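Long-range contacts in alcohol dehydrogenase IV (Corynebacterium glutamicum, PDB 3IV7), which probably reduces maleylacetate using a nicotinamide cofactor and belongs to the iron-containing alcohol dehydrogenases: residues A[250-255]-A[311-316]; A[268-273]-A[333-338]; A[320-325]-A[341-346]. All coordinates share one frame; numbering follows the deposited sequence.

Contact 1: residues A[250-255]-A[311-316]; sequences GTFNLP and YGFEAS
Phe313 drives the rim of its ring into the face of Phe252 in a T-shaped (edge-to-face) stack, with ring centroids 5.3 Å apart and planes at 85°. The touching atom is CE1 of Phe313, which stands over the centre of the Phe252 ring and comes within 3.9 Å of its CD2. The opposite face of Phe252 is taken by the CG2 methyl of its chain neighbour Thr251. Phe313 reaches this place because its CG lies anti to the backbone N (chi1 -170°), carrying the ring back toward the loop 250-255.

Beside the ring pair, Leu254 runs at about a right angle to Phe313 and uses both of its branches. CD1 rests 3.7 Å from CB of Phe313, while CD2 turns to the backbone and meets Tyr311 O at 3.6 Å. Further along, Pro255, at the N-cap position of helix 256-271, lays its CD 3.6 Å from CB of Tyr311, and its CG reaches the root of the tyrosine ring. Proline suits this place: its fixed ring presents CD and CG to the tyrosine, and lacking an N-H costs no bond within the helix that follows.

The two loops share no hydrogen bond. Apolar packing therefore joins the turn between helices 240-250 and 256-271 to the approach to helix 318-326, and the near-perpendicular rings bring the slightly positive C-H edge of Phe313 to the electron-rich face of Phe252.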
ATOM      1  N   GLY A 250     -19.327   8.107 -21.353  1.00 39.39           N
ATOM      2  CA  GLY A 250     -18.729   8.868 -22.445  1.00 43.11           C
ATOM      3  C   GLY A 250     -19.642   9.031 -23.624  1.00 45.72           C
ATOM      4  O   GLY A 250     -19.907  10.143 -24.070  1.00 49.48           O
ATOM      5  N   THR A 251     -20.172   7.920 -24.099  1.00 46.31           N
ATOM      6  CA  THR A 251     -20.960   7.908 -25.309  1.00 42.65           C
ATOM      7  C   THR A 251     -22.426   8.202 -25.070  1.00 42.27           C
ATOM      8  O   THR A 251     -23.077   8.831 -25.906  1.00 42.01           O
ATOM      9  CB  THR A 251     -20.854   6.548 -25.985  1.00 46.39           C
ATOM     10  OG1 THR A 251     -19.468   6.187 -26.117  1.00 42.70           O
ATOM     11  CG2 THR A 251     -21.544   6.567 -27.360  1.00 40.13           C
ATOM     12  N   PHE A 252     -22.967   7.739 -23.942  1.00 38.84           N
ATOM     13  CA  PHE A 252     -24.402   7.921 -23.680  1.00 36.65           C
ATOM     14  C   PHE A 252     -24.685   8.917 -22.601  1.00 36.57           C
ATOM     15  O   PHE A 252     -25.822   9.122 -22.240  1.00 34.54           O
ATOM     16  CB  PHE A 252     -25.032   6.585 -23.335  1.00 34.90           C
ATOM     17  CG  PHE A 252     -24.934   5.600 -24.421  1.00 33.54           C
ATOM     18  CD1 PHE A 252     -23.816   4.804 -24.545  1.00 30.88           C
ATOM     19  CD2 PHE A 252     -25.934   5.486 -25.353  1.00 34.89           C
ATOM     20  CE1 PHE A 252     -23.714   3.905 -25.554  1.00 32.96           C
ATOM     21  CE2 PHE A 252     -25.831   4.585 -26.371  1.00 39.12           C
ATOM     22  CZ  PHE A 252     -24.727   3.783 -26.463  1.00 36.65           C
ATOM     23  N   ASN A 253     -23.638   9.512 -22.062  1.00 38.47           N
ATOM     24  CA  ASN A 253     -23.764  10.506 -21.001  1.00 40.76           C
ATOM     25  C   ASN A 253     -24.674  10.095 -19.842  1.00 39.57           C
ATOM     26  O   ASN A 253     -25.401  10.913 -19.299  1.00 38.32           O
ATOM     27  CB  ASN A 253     -24.219  11.852 -21.579  1.00 42.92           C
ATOM     28  CG  ASN A 253     -23.906  13.041 -20.624  1.00 46.08           C
ATOM     29  OD1 ASN A 253     -22.910  13.028 -19.891  1.00 52.90           O
ATOM     30  ND2 ASN A 253     -24.763  14.045 -20.639  1.00 61.37           N
ATOM     31  N   LEU A 254     -24.603   8.830 -19.434  1.00 38.76           N
ATOM     32  CA  LEU A 254     -25.389   8.382 -18.272  1.00 35.25           C
ATOM     33  C   LEU A 254     -24.706   8.922 -17.023  1.00 32.67           C
ATOM     34  O   LEU A 254     -23.520   9.175 -17.048  1.00 29.55           O
ATOM     35  CB  LEU A 254     -25.475   6.851 -18.215  1.00 33.91           C
ATOM     36  CG  LEU A 254     -26.187   6.145 -19.354  1.00 32.93           C
ATOM     37  CD1 LEU A 254     -26.438   4.667 -18.986  1.00 28.36           C
ATOM     38  CD2 LEU A 254     -27.486   6.861 -19.689  1.00 23.56           C
ATOM     39  N   PRO A 255     -25.467   9.130 -15.935  1.00 34.37           N
ATOM     40  CA  PRO A 255     -24.844   9.692 -14.722  1.00 33.84           C
ATOM     41  C   PRO A 255     -23.805   8.728 -14.145  1.00 32.72           C
ATOM     42  O   PRO A 255     -24.034   7.518 -14.103  1.00 28.92           O
ATOM     43  CB  PRO A 255     -26.028   9.898 -13.768  1.00 33.12           C
ATOM     44  CG  PRO A 255     -27.185   9.262 -14.410  1.00 37.95           C
ATOM     45  CD  PRO A 255     -26.928   9.126 -15.854  1.00 32.69           C
ATOM     46  N   TYR A 311     -32.161   6.100 -15.991  1.00 35.16           N
ATOM     47  CA  TYR A 311     -31.317   7.240 -16.401  1.00 35.30           C
ATOM     48  C   TYR A 311     -31.390   7.493 -17.892  1.00 35.04           C
ATOM     49  O   TYR A 311     -30.589   8.225 -18.437  1.00 40.57           O
ATOM     50  CB  TYR A 311     -29.856   7.013 -15.930  1.00 35.39           C
ATOM     51  CG  TYR A 311     -29.842   6.479 -14.532  1.00 29.83           C
ATOM     52  CD1 TYR A 311     -30.332   7.243 -13.485  1.00 32.29           C
ATOM     53  CD2 TYR A 311     -29.530   5.157 -14.277  1.00 32.66           C
ATOM     54  CE1 TYR A 311     -30.417   6.739 -12.212  1.00 26.37           C
ATOM     55  CE2 TYR A 311     -29.611   4.635 -12.985  1.00 27.32           C
ATOM     56  CZ  TYR A 311     -30.080   5.411 -11.977  1.00 34.70           C
ATOM     57  OH  TYR A 311     -30.210   4.886 -10.726  1.00 33.71           O
ATOM     58  N   GLY A 312     -32.349   6.882 -18.544  1.00 34.52           N
ATOM     59  CA  GLY A 312     -32.615   7.178 -19.955  1.00 35.63           C
ATOM     60  C   GLY A 312     -31.972   6.224 -20.956  1.00 34.52           C
ATOM     61  O   GLY A 312     -32.194   6.350 -22.140  1.00 33.26           O
ATOM     62  N   PHE A 313     -31.181   5.266 -20.478  1.00 31.08           N
ATOM     63  CA  PHE A 313     -30.579   4.288 -21.377  1.00 28.19           C
ATOM     64  C   PHE A 313     -31.690   3.431 -21.959  1.00 27.49           C
ATOM     65  O   PHE A 313     -32.664   3.181 -21.303  1.00 31.21           O
ATOM     66  CB  PHE A 313     -29.567   3.429 -20.615  1.00 28.42           C
ATOM     67  CG  PHE A 313     -28.733   2.569 -21.495  1.00 29.81           C
ATOM     68  CD1 PHE A 313     -27.989   3.131 -22.525  1.00 25.56           C
ATOM     69  CD2 PHE A 313     -28.665   1.201 -21.289  1.00 28.30           C
ATOM     70  CE1 PHE A 313     -27.222   2.330 -23.366  1.00 30.06           C
ATOM     71  CE2 PHE A 313     -27.869   0.374 -22.130  1.00 32.59           C
ATOM     72  CZ  PHE A 313     -27.158   0.936 -23.155  1.00 26.84           C
ATOM     73  N   GLU A 314     -31.566   3.058 -23.228  1.00 25.71           N
ATOM     74  CA  GLU A 314     -32.564   2.236 -23.896  1.00 25.79           C
ATOM     75  C   GLU A 314     -31.897   1.043 -24.583  1.00 26.57           C
ATOM     76  O   GLU A 314     -30.694   1.080 -24.885  1.00 26.10           O
ATOM     77  CB  GLU A 314     -33.325   3.065 -24.947  1.00 28.90           C
ATOM     78  CG  GLU A 314     -33.696   4.464 -24.475  1.00 30.88           C
ATOM     79  CD  GLU A 314     -34.723   5.099 -25.342  1.00 46.03           C
ATOM     80  OE1 GLU A 314     -34.418   5.387 -26.523  1.00 58.82           O
ATOM     81  OE2 GLU A 314     -35.840   5.336 -24.845  1.00 61.61           O
ATOM     82  N   ALA A 315     -32.686  -0.005 -24.823  1.00 21.67           N
ATOM     83  CA  ALA A 315     -32.214  -1.213 -25.487  1.00 23.54           C
ATOM     84  C   ALA A 315     -31.583  -0.911 -26.835  1.00 25.05           C
ATOM     85  O   ALA A 315     -30.627  -1.565 -27.239  1.00 24.80           O
ATOM     86  CB  ALA A 315     -33.384  -2.211 -25.678  1.00 20.16           C
ATOM     87  N   SER A 316     -32.151   0.061 -27.549  1.00 23.19           N
ATOM     88  CA  SER A 316     -31.687   0.390 -28.880  1.00 24.53           C
ATOM     89  C   SER A 316     -30.233   0.878 -28.883  1.00 21.97           C
ATOM     90  O   SER A 316     -29.592   0.838 -29.900  1.00 26.75           O
ATOM     91  CB  SER A 316     -32.606   1.451 -29.528  1.00 23.19           C
ATOM     92  OG  SER A 316     -32.582   2.643 -28.768  1.00 25.91           O
TER

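Contact 2: residues A[268-273]-A[333-338]; sequences LAFNAG and NPRPVT
The C-terminal end of helix 256-271, in the helical C-terminal region of this iron-containing alcohol dehydrogenase, is met by the loop that leads into helix 339-351. Phe270 and Asn271 from the helix face Asn333, Pro334 and Arg335 from the loop.

Arg335 extends across the Phe270 ring. Its chain is straight from CG to NE, which draws CD over the ring centre as a CH-pi contact 3.7 Å from the centroid and lets the guanidinium lie nearly flat beyond it, in a cation-pi stack with planes at 17°. From there NH1 of Arg335 donates to Phe270 O at 3.0 Å, in the carbonyl plane and on a lone pair, and it also bonds Leu358 O. Val337 CG2 adds an apolar touch to Phe270 CE2.

Asn271 and Asn333 join their amides by two hydrogen bonds, although the amide planes are twisted 42° apart. ND2 of Asn271 donates to Asn333 OD1 at 2.7 Å, and ND2 of Asn333 donates back to Asn271 OD1 at 2.9 Å, on a lone pair. The Asn333 ND2 has a second acceptor in Arg335 O at 2.7 Å, while Asn271 OD1 takes a weak bond from Arg335 N. Pro334 packs its ring against the Asn271 side chain, and Trp183 touches both residues.

Asparagine suits both positions because one amide can give and accept at once. The paired bonds fix the rotation of both amides and give the buried Asn271 a partner at both OD1 and ND2. The arginine supplies a donor to a backbone carbonyl in the last turn of the helix, and its guanidinium lies over the rim of the ring, where the positive charge would be mildly stabilised by the aromatic face.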
ATOM      1  N   LEU A 268     -20.187  -8.462 -11.685  1.00 26.25           N
ATOM      2  CA  LEU A 268     -19.841  -9.454 -10.670  1.00 25.79           C
ATOM      3  C   LEU A 268     -20.484 -10.794 -11.000  1.00 28.32           C
ATOM      4  O   LEU A 268     -19.791 -11.833 -11.040  1.00 28.96           O
ATOM      5  CB  LEU A 268     -20.263  -9.012  -9.297  1.00 25.28           C
ATOM      6  CG  LEU A 268     -19.922  -9.984  -8.173  1.00 27.04           C
ATOM      7  CD1 LEU A 268     -18.399 -10.307  -8.168  1.00 21.31           C
ATOM      8  CD2 LEU A 268     -20.367  -9.387  -6.866  1.00 29.07           C
ATOM      9  N   ALA A 269     -21.797 -10.784 -11.227  1.00 27.60           N
ATOM     10  CA  ALA A 269     -22.536 -12.009 -11.569  1.00 26.85           C
ATOM     11  C   ALA A 269     -21.931 -12.697 -12.764  1.00 28.51           C
ATOM     12  O   ALA A 269     -21.798 -13.914 -12.784  1.00 32.03           O
ATOM     13  CB  ALA A 269     -24.000 -11.685 -11.845  1.00 24.54           C
ATOM     14  N   PHE A 270     -21.558 -11.899 -13.759  1.00 29.98           N
ATOM     15  CA  PHE A 270     -21.012 -12.386 -15.033  1.00 29.11           C
ATOM     16  C   PHE A 270     -19.643 -13.069 -14.873  1.00 30.24           C
ATOM     17  O   PHE A 270     -19.431 -14.157 -15.395  1.00 28.26           O
ATOM     18  CB  PHE A 270     -20.877 -11.193 -16.002  1.00 31.42           C
ATOM     19  CG  PHE A 270     -20.305 -11.546 -17.359  1.00 30.25           C
ATOM     20  CD1 PHE A 270     -21.129 -12.010 -18.372  1.00 32.86           C
ATOM     21  CD2 PHE A 270     -18.972 -11.311 -17.646  1.00 30.37           C
ATOM     22  CE1 PHE A 270     -20.606 -12.316 -19.631  1.00 33.06           C
ATOM     23  CE2 PHE A 270     -18.443 -11.598 -18.918  1.00 27.11           C
ATOM     24  CZ  PHE A 270     -19.255 -12.104 -19.896  1.00 35.05           C
ATOM     25  N   ASN A 271     -18.721 -12.408 -14.162  1.00 28.22           N
ATOM     26  CA  ASN A 271     -17.320 -12.905 -14.010  1.00 30.51           C
ATOM     27  C   ASN A 271     -17.036 -13.868 -12.852  1.00 30.99           C
ATOM     28  O   ASN A 271     -16.019 -14.576 -12.874  1.00 30.23           O
ATOM     29  CB  ASN A 271     -16.368 -11.729 -13.848  1.00 28.35           C
ATOM     30  CG  ASN A 271     -15.901 -11.190 -15.146  1.00 30.94           C
ATOM     31  OD1 ASN A 271     -16.062 -11.821 -16.199  1.00 36.14           O
ATOM     32  ND2 ASN A 271     -15.254 -10.031 -15.096  1.00 29.10           N
ATOM     33  N   ALA A 272     -17.895 -13.859 -11.832  1.00 32.23           N
ATOM     34  CA  ALA A 272     -17.611 -14.553 -10.568  1.00 32.45           C
ATOM     35  C   ALA A 272     -17.217 -15.996 -10.754  1.00 33.81           C
ATOM     36  O   ALA A 272     -16.184 -16.416 -10.269  1.00 35.92           O
ATOM     37  CB  ALA A 272     -18.790 -14.456  -9.623  1.00 32.39           C
ATOM     38  N   GLY A 273     -18.052 -16.755 -11.454  1.00 35.66           N
ATOM     39  CA  GLY A 273     -17.816 -18.199 -11.664  1.00 33.37           C
ATOM     40  C   GLY A 273     -16.475 -18.529 -12.305  1.00 33.73           C
ATOM     41  O   GLY A 273     -15.918 -19.611 -12.080  1.00 34.14           O
ATOM     42  N   ASN A 333      -9.915 -10.830 -19.031  1.00 34.92           N
ATOM     43  CA  ASN A 333     -11.171 -10.895 -18.266  1.00 35.39           C
ATOM     44  C   ASN A 333     -11.524 -12.369 -17.967  1.00 34.10           C
ATOM     45  O   ASN A 333     -11.394 -13.215 -18.834  1.00 35.20           O
ATOM     46  CB  ASN A 333     -12.329 -10.240 -19.016  1.00 36.13           C
ATOM     47  CG  ASN A 333     -13.585 -10.203 -18.194  1.00 34.38           C
ATOM     48  OD1 ASN A 333     -13.656  -9.489 -17.202  1.00 35.08           O
ATOM     49  ND2 ASN A 333     -14.568 -11.006 -18.571  1.00 37.27           N
ATOM     50  N   PRO A 334     -11.967 -12.671 -16.733  1.00 32.15           N
ATOM     51  CA  PRO A 334     -12.239 -14.052 -16.356  1.00 33.63           C
ATOM     52  C   PRO A 334     -13.113 -14.860 -17.341  1.00 34.77           C
ATOM     53  O   PRO A 334     -12.745 -15.974 -17.691  1.00 37.20           O
ATOM     54  CB  PRO A 334     -12.935 -13.901 -15.019  1.00 33.10           C
ATOM     55  CG  PRO A 334     -12.293 -12.732 -14.410  1.00 34.18           C
ATOM     56  CD  PRO A 334     -11.822 -11.827 -15.543  1.00 36.04           C
ATOM     57  N   ARG A 335     -14.278 -14.324 -17.709  1.00 32.69           N
ATOM     58  CA  ARG A 335     -15.204 -14.983 -18.659  1.00 31.35           C
ATOM     59  C   ARG A 335     -15.014 -14.335 -20.027  1.00 29.84           C
ATOM     60  O   ARG A 335     -15.001 -13.121 -20.124  1.00 29.07           O
ATOM     61  CB  ARG A 335     -16.642 -14.769 -18.182  1.00 32.48           C
ATOM     62  CG  ARG A 335     -17.755 -15.532 -18.950  1.00 30.36           C
ATOM     63  CD  ARG A 335     -19.030 -15.381 -18.175  1.00 30.40           C
ATOM     64  NE  ARG A 335     -20.155 -16.099 -18.724  1.00 39.45           N
ATOM     65  CZ  ARG A 335     -21.368 -16.112 -18.175  1.00 47.76           C
ATOM     66  NH1 ARG A 335     -21.613 -15.406 -17.069  1.00 49.71           N
ATOM     67  NH2 ARG A 335     -22.352 -16.817 -18.736  1.00 46.92           N
ATOM     68  N   PRO A 336     -14.839 -15.145 -21.090  1.00 32.61           N
ATOM     69  CA  PRO A 336     -14.630 -14.510 -22.404  1.00 31.64           C
ATOM     70  C   PRO A 336     -15.852 -13.681 -22.834  1.00 29.89           C
ATOM     71  O   PRO A 336     -16.970 -14.155 -22.770  1.00 30.58           O
ATOM     72  CB  PRO A 336     -14.415 -15.702 -23.351  1.00 32.08           C
ATOM     73  CG  PRO A 336     -14.631 -16.969 -22.502  1.00 33.24           C
ATOM     74  CD  PRO A 336     -15.249 -16.553 -21.221  1.00 32.49           C
ATOM     75  N   VAL A 337     -15.613 -12.457 -23.263  1.00 30.27           N
ATOM     76  CA  VAL A 337     -16.673 -11.551 -23.573  1.00 31.86           C
ATOM     77  C   VAL A 337     -16.978 -11.574 -25.064  1.00 33.20           C
ATOM     78  O   VAL A 337     -16.095 -11.375 -25.885  1.00 35.78           O
ATOM     79  CB  VAL A 337     -16.311 -10.145 -23.164  1.00 31.86           C
ATOM     80  CG1 VAL A 337     -17.463  -9.173 -23.495  1.00 39.14           C
ATOM     81  CG2 VAL A 337     -15.977 -10.107 -21.657  1.00 34.17           C
ATOM     82  N   THR A 338     -18.232 -11.828 -25.396  1.00 30.95           N
ATOM     83  CA  THR A 338     -18.680 -11.817 -26.783  1.00 31.93           C
ATOM     84  C   THR A 338     -19.675 -10.689 -27.006  1.00 31.40           C
ATOM     85  O   THR A 338     -20.120 -10.015 -26.060  1.00 33.50           O
ATOM     86  CB  THR A 338     -19.338 -13.143 -27.167  1.00 30.36           C
ATOM     87  OG1 THR A 338     -20.497 -13.351 -26.362  1.00 30.28           O
ATOM     88  CG2 THR A 338     -18.372 -14.293 -26.961  1.00 25.61           C
TER

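Contact 3: residues A[320-325]-A[341-346]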
ATOM      1  N   GLU A 320     -24.539  -0.391 -29.899  1.00 29.61           N
ATOM      2  CA  GLU A 320     -23.465   0.574 -29.987  1.00 29.67           C
ATOM      3  C   GLU A 320     -22.540   0.486 -28.753  1.00 31.05           C
ATOM      4  O   GLU A 320     -21.296   0.503 -28.888  1.00 31.15           O
ATOM      5  CB  GLU A 320     -24.033   1.979 -30.108  1.00 28.18           C
ATOM      6  CG  GLU A 320     -22.966   3.095 -30.211  1.00 34.05           C
ATOM      7  CD  GLU A 320     -23.587   4.492 -30.302  1.00 44.37           C
ATOM      8  OE1 GLU A 320     -24.844   4.590 -30.310  1.00 42.98           O
ATOM      9  OE2 GLU A 320     -22.823   5.487 -30.355  1.00 37.89           O
ATOM     10  N   ALA A 321     -23.135   0.422 -27.557  1.00 25.10           N
ATOM     11  CA  ALA A 321     -22.352   0.325 -26.365  1.00 26.66           C
ATOM     12  C   ALA A 321     -21.408  -0.847 -26.506  1.00 27.06           C
ATOM     13  O   ALA A 321     -20.243  -0.760 -26.133  1.00 27.90           O
ATOM     14  CB  ALA A 321     -23.257   0.146 -25.114  1.00 22.32           C
ATOM     15  N   VAL A 322     -21.952  -1.959 -26.970  1.00 25.01           N
ATOM     16  CA  VAL A 322     -21.189  -3.179 -27.170  1.00 30.18           C
ATOM     17  C   VAL A 322     -20.106  -2.997 -28.221  1.00 32.23           C
ATOM     18  O   VAL A 322     -18.952  -3.380 -28.001  1.00 30.70           O
ATOM     19  CB  VAL A 322     -22.091  -4.310 -27.566  1.00 29.01           C
ATOM     20  CG1 VAL A 322     -21.293  -5.450 -28.083  1.00 28.38           C
ATOM     21  CG2 VAL A 322     -22.969  -4.712 -26.349  1.00 22.41           C
ATOM     22  N   ASP A 323     -20.463  -2.384 -29.344  1.00 31.46           N
ATOM     23  CA  ASP A 323     -19.467  -2.029 -30.378  1.00 32.91           C
ATOM     24  C   ASP A 323     -18.246  -1.334 -29.833  1.00 32.89           C
ATOM     25  O   ASP A 323     -17.138  -1.713 -30.153  1.00 32.44           O
ATOM     26  CB  ASP A 323     -20.063  -1.111 -31.412  1.00 33.06           C
ATOM     27  CG  ASP A 323     -20.338  -1.780 -32.627  1.00 36.43           C
ATOM     28  OD1 ASP A 323     -19.361  -2.217 -33.286  1.00 48.77           O
ATOM     29  OD2 ASP A 323     -21.521  -1.904 -32.952  1.00 46.39           O
ATOM     30  N   VAL A 324     -18.484  -0.275 -29.062  1.00 33.13           N
ATOM     31  CA  VAL A 324     -17.447   0.564 -28.512  1.00 35.85           C
ATOM     32  C   VAL A 324     -16.615  -0.086 -27.409  1.00 37.42           C
ATOM     33  O   VAL A 324     -15.445   0.263 -27.210  1.00 41.36           O
ATOM     34  CB  VAL A 324     -18.077   1.828 -27.919  1.00 35.80           C
ATOM     35  CG1 VAL A 324     -17.048   2.603 -27.098  1.00 36.80           C
ATOM     36  CG2 VAL A 324     -18.666   2.683 -29.039  1.00 33.71           C
ATOM     37  N   THR A 325     -17.218  -1.009 -26.688  1.00 35.71           N
ATOM     38  CA  THR A 325     -16.602  -1.588 -25.512  1.00 34.59           C
ATOM     39  C   THR A 325     -15.905  -2.922 -25.732  1.00 34.64           C
ATOM     40  O   THR A 325     -14.919  -3.230 -25.055  1.00 35.15           O
ATOM     41  CB  THR A 325     -17.652  -1.811 -24.432  1.00 33.22           C
ATOM     42  OG1 THR A 325     -18.240  -0.562 -24.097  1.00 32.74           O
ATOM     43  CG2 THR A 325     -17.010  -2.442 -23.176  1.00 27.26           C
ATOM     44  N   ASN A 341     -22.962 -11.977 -25.235  1.00 30.12           N
ATOM     45  CA  ASN A 341     -23.069 -11.995 -23.792  1.00 28.24           C
ATOM     46  C   ASN A 341     -22.895 -10.622 -23.147  1.00 26.55           C
ATOM     47  O   ASN A 341     -23.485 -10.367 -22.107  1.00 29.21           O
ATOM     48  CB  ASN A 341     -22.247 -13.130 -23.113  1.00 27.63           C
ATOM     49  CG  ASN A 341     -20.741 -12.949 -23.214  1.00 30.83           C
ATOM     50  OD1 ASN A 341     -20.237 -11.863 -23.434  1.00 26.84           O
ATOM     51  ND2 ASN A 341     -20.011 -14.060 -23.041  1.00 33.94           N
ATOM     52  N   LEU A 342     -22.144  -9.726 -23.794  1.00 24.26           N
ATOM     53  CA  LEU A 342     -22.067  -8.351 -23.336  1.00 24.78           C
ATOM     54  C   LEU A 342     -23.414  -7.659 -23.593  1.00 25.30           C
ATOM     55  O   LEU A 342     -23.865  -6.873 -22.779  1.00 26.85           O
ATOM     56  CB  LEU A 342     -20.928  -7.592 -24.015  1.00 22.65           C
ATOM     57  CG  LEU A 342     -20.590  -6.201 -23.491  1.00 28.26           C
ATOM     58  CD1 LEU A 342     -20.286  -6.178 -21.954  1.00 30.57           C
ATOM     59  CD2 LEU A 342     -19.387  -5.624 -24.278  1.00 27.00           C
ATOM     60  N   SER A 343     -24.045  -7.958 -24.725  1.00 26.22           N
ATOM     61  CA  SER A 343     -25.398  -7.443 -24.987  1.00 28.11           C
ATOM     62  C   SER A 343     -26.368  -7.937 -23.910  1.00 26.60           C
ATOM     63  O   SER A 343     -27.178  -7.180 -23.429  1.00 24.23           O
ATOM     64  CB  SER A 343     -25.898  -7.856 -26.374  1.00 27.51           C
ATOM     65  OG  SER A 343     -25.163  -7.196 -27.379  1.00 33.07           O
ATOM     66  N   ARG A 344     -26.253  -9.206 -23.517  1.00 26.89           N
ATOM     67  CA  ARG A 344     -27.145  -9.775 -22.475  1.00 26.54           C
ATOM     68  C   ARG A 344     -26.885  -9.116 -21.125  1.00 26.95           C
ATOM     69  O   ARG A 344     -27.811  -8.863 -20.359  1.00 27.39           O
ATOM     70  CB  ARG A 344     -26.967 -11.293 -22.355  1.00 26.59           C
ATOM     71  CG  ARG A 344     -27.919 -11.978 -21.326  1.00 24.49           C
ATOM     72  CD  ARG A 344     -29.317 -12.048 -21.850  1.00 27.72           C
ATOM     73  NE  ARG A 344     -30.280 -12.507 -20.852  1.00 28.07           N
ATOM     74  CZ  ARG A 344     -30.858 -11.726 -19.948  1.00 32.97           C
ATOM     75  NH1 ARG A 344     -30.527 -10.437 -19.853  1.00 29.76           N
ATOM     76  NH2 ARG A 344     -31.739 -12.244 -19.103  1.00 36.96           N
ATOM     77  N   LEU A 345     -25.626  -8.857 -20.836  1.00 28.48           N
ATOM     78  CA  LEU A 345     -25.258  -8.191 -19.607  1.00 28.39           C
ATOM     79  C   LEU A 345     -25.914  -6.811 -19.546  1.00 26.60           C
ATOM     80  O   LEU A 345     -26.535  -6.460 -18.540  1.00 25.98           O
ATOM     81  CB  LEU A 345     -23.743  -8.069 -19.496  1.00 26.65           C
ATOM     82  CG  LEU A 345     -23.205  -7.432 -18.230  1.00 25.49           C
ATOM     83  CD1 LEU A 345     -21.727  -7.883 -17.975  1.00 27.88           C
ATOM     84  CD2 LEU A 345     -23.321  -5.905 -18.272  1.00 24.38           C
ATOM     85  N   LEU A 346     -25.773  -6.037 -20.619  1.00 24.02           N
ATOM     86  CA  LEU A 346     -26.356  -4.699 -20.663  1.00 26.87           C
ATOM     87  C   LEU A 346     -27.920  -4.720 -20.649  1.00 28.88           C
ATOM     88  O   LEU A 346     -28.534  -3.794 -20.147  1.00 27.27           O
ATOM     89  CB  LEU A 346     -25.834  -3.919 -21.863  1.00 26.76           C
ATOM     90  CG  LEU A 346     -24.387  -3.434 -21.748  1.00 25.50           C
ATOM     91  CD1 LEU A 346     -23.978  -2.665 -23.025  1.00 20.89           C
ATOM     92  CD2 LEU A 346     -24.211  -2.582 -20.531  1.00 18.65           C
TER
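Val322 of helix 318-326 pushes its CG2 methyl into a hollow of helix 339-351 bordered by Leu342, Ser343 and Leu346, in a helix-helix packing within the all-helical part of the fold. The axes of segments 320-325 and 341-346 approach to 9.6 Å with N-to-C directions 128° apart, so the helices meet over a short patch centred on this valine.

The walls of the hollow are uneven. CG of Leu342 and CD1 of Leu346 each stand 4.0 Å from Val322 CG2, while the hydroxyl of Ser343 forms the third side, its OG turned back to bond Arg339 O in its own helix. Small residues suit the close places: Ala321 offers just a methyl, and Leu346 lays CD1 against it. At the other end Leu342 sends CD2 across Thr325 at about a right angle, touching the methyl CG2; chi1 of Thr325 (-60°, to OG1) leaves that methyl anti to the backbone N, and the hydroxyl is linked to Thr247 of helix 240-250. Ile244 of that helix packs against Leu342 and Leu346 as well. The tightest carbon-carbon approach is Leu346 CD1 to Ala321 CB, at 3.6 Å.

All three contacts join parts of the helical C-terminal region, on its loops or between its helices. Contact 3 is buried and wholly helix against helix; contacts 1 and 2 are only partly buried and engage loops, and their chemistry differs accordingly. Contact 1 is aromatic and apolar without a hydrogen bond, contact 2 pairs polar amides and a guanidinium with a ring, and contact 3 is aliphatic. Helix 256-271 starts right after Pro255 of contact 1 and carries contact 2 near its other end. Contact 3 touches both: Phe252 packs on Ala321, while Phe270 packs on Asn341 and Leu345. Contacts 1 and 2 do not touch, their nearest atoms being about 13 Å apart.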